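Local coordinates for protein bifunctional endomannanase/endoglucanase (Caldanaerobius polysaccharolyticus, PDB 3W0K) that probably hydrolyses beta-linked mannan and glucan chains from within, as a family 5 glycoside hydrolase built on a beta/alpha barrel, at residues A[81-84]-A[85-89]. Residues are numbered along the deposited sequence; the frame is centred on the assembly and turned at random.
Sequences LNLH and RAPGY
L83 and A86 make the main apolar contact round this corner, with L83 CB 3.9 Å from A86 CB. The CG of L83 stands anti to its carbonyl carbon (chi1 -76°), and from there CD1 also reaches A86 CB, at 4.0 Å. The same methyl lies more loosely beside the proline ring, L83 CD1 to P87 CD being 4.4 Å. W115, F111 and Q114 of helix 105-121 touch L83, A86 and P87 respectively, which places this apolar group between barrel and outer helix.

The type II turn that follows, A86 to Y89, is held by two backbone bonds of its own. Y89 N to A86 O, at 2.9 Å, closes it; A86 N to Y89 O, at 2.8 Å, is a reciprocal bond pairing the same end residues. G88 has the positive phi (85°) that suits glycine at the third position.

Polar ends find partners elsewhere. H84 NE2 hydrogen-bonds a bound Tris molecule, probably from the crystallisation liquor, and its ring meets Y12 edge-to-face. R85 NH1 forms a salt bridge with E97 OE2, while E97 OE1 accepts from G88 N; Y89 OH hydrogen-bonds the E137 carbonyl.

The chemistry is thus divided: L83, A86 and P87 pack against helix 105-121, one carboxylate joins R85 to the turn, and H84 meets the Tris, consistent with its bordering the substrate-binding region at the C-terminal end of the barrel.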
loop_
_atom_site.group_PDB
_atom_site.type_symbol
_atom_site.label_atom_id
_atom_site.label_comp_id
_atom_site.label_asym_id
_atom_site.label_seq_id
_atom_site.Cartn_x
_atom_site.Cartn_y
_atom_site.Cartn_z
ATOM N N LEU A 81 4.104 -8.229 2.866
ATOM C CA LEU A 81 3.027 -8.996 2.240
ATOM C C LEU A 81 1.680 -8.428 2.663
ATOM O O LEU A 81 1.396 -8.313 3.855
ATOM C CB LEU A 81 3.123 -10.471 2.647
ATOM C CG LEU A 81 2.033 -11.409 2.123
ATOM C CD1 LEU A 81 2.086 -11.502 0.606
ATOM C CD2 LEU A 81 2.210 -12.790 2.752
ATOM N N ASN A 82 0.843 -8.104 1.682
ATOM C CA ASN A 82 -0.470 -7.527 1.949
ATOM C C ASN A 82 -1.613 -8.272 1.272
ATOM O O ASN A 82 -1.482 -8.708 0.130
ATOM C CB ASN A 82 -0.489 -6.064 1.464
ATOM C CG ASN A 82 -1.899 -5.485 1.376
ATOM O OD1 ASN A 82 -2.420 -5.251 0.285
ATOM N ND2 ASN A 82 -2.525 -5.272 2.527
ATOM N N LEU A 83 -2.724 -8.447 1.985
ATOM C CA LEU A 83 -3.895 -9.054 1.363
ATOM C C LEU A 83 -4.665 -7.856 0.807
ATOM O O LEU A 83 -5.208 -7.050 1.568
ATOM C CB LEU A 83 -4.765 -9.820 2.368
ATOM C CG LEU A 83 -4.279 -11.194 2.835
ATOM C CD1 LEU A 83 -5.384 -11.867 3.646
ATOM C CD2 LEU A 83 -3.916 -12.062 1.640
ATOM N N HIS A 84 -4.608 -7.680 -0.512
ATOM C CA HIS A 84 -5.296 -6.571 -1.169
ATOM C C HIS A 84 -6.770 -6.919 -1.305
ATOM O O HIS A 84 -7.646 -6.082 -1.055
ATOM C CB HIS A 84 -4.680 -6.279 -2.530
ATOM C CG HIS A 84 -5.144 -4.988 -3.117
ATOM N ND1 HIS A 84 -6.221 -4.907 -3.971
ATOM C CD2 HIS A 84 -4.716 -3.718 -2.927
ATOM C CE1 HIS A 84 -6.442 -3.640 -4.277
ATOM N NE2 HIS A 84 -5.542 -2.900 -3.656
ATOM N N ARG A 85 -7.026 -8.115 -1.822
ATOM C CA ARG A 85 -8.379 -8.641 -1.895
ATOM C C ARG A 85 -8.264 -9.763 -0.873
ATOM O O ARG A 85 -7.443 -10.676 -1.022
ATOM C CB ARG A 85 -8.756 -9.204 -3.270
ATOM C CG ARG A 85 -10.155 -9.850 -3.254
ATOM C CD ARG A 85 -10.662 -10.235 -4.637
ATOM N NE ARG A 85 -10.956 -9.065 -5.460
ATOM C CZ ARG A 85 -12.097 -8.382 -5.439
ATOM N NH1 ARG A 85 -13.090 -8.737 -4.629
ATOM N NH2 ARG A 85 -12.241 -7.325 -6.232
ATOM N N ALA A 86 -8.984 -9.595 0.227
ATOM C CA ALA A 86 -8.996 -10.554 1.323
ATOM C C ALA A 86 -10.373 -11.192 1.390
ATOM O O ALA A 86 -11.306 -10.717 0.744
ATOM C CB ALA A 86 -8.701 -9.824 2.638
ATOM N N PRO A 87 -10.510 -12.311 2.120
ATOM C CA PRO A 87 -11.826 -12.947 2.221
ATOM C C PRO A 87 -12.867 -11.932 2.691
ATOM O O PRO A 87 -12.770 -11.389 3.799
ATOM C CB PRO A 87 -11.594 -14.023 3.276
ATOM C CG PRO A 87 -10.203 -14.466 2.973
ATOM C CD PRO A 87 -9.469 -13.157 2.738
ATOM N N GLY A 88 -13.822 -11.634 1.818
ATOM C CA GLY A 88 -14.872 -10.691 2.155
ATOM C C GLY A 88 -14.586 -9.215 1.947
ATOM O O GLY A 88 -15.385 -8.383 2.377
ATOM N N TYR A 89 -13.463 -8.868 1.319
ATOM C CA TYR A 89 -13.172 -7.452 1.084
ATOM C C TYR A 89 -12.056 -7.074 0.128
ATOM O O TYR A 89 -10.974 -7.647 0.143
ATOM C CB TYR A 89 -12.884 -6.706 2.400
ATOM C CG TYR A 89 -12.665 -5.212 2.197
ATOM C CD1 TYR A 89 -13.726 -4.387 1.830
ATOM C CD2 TYR A 89 -11.397 -4.637 2.320
ATOM C CE1 TYR A 89 -13.537 -3.029 1.588
ATOM C CE2 TYR A 89 -11.196 -3.273 2.077
ATOM C CZ TYR A 89 -12.273 -2.478 1.713
ATOM O OH TYR A 89 -12.110 -1.128 1.487
#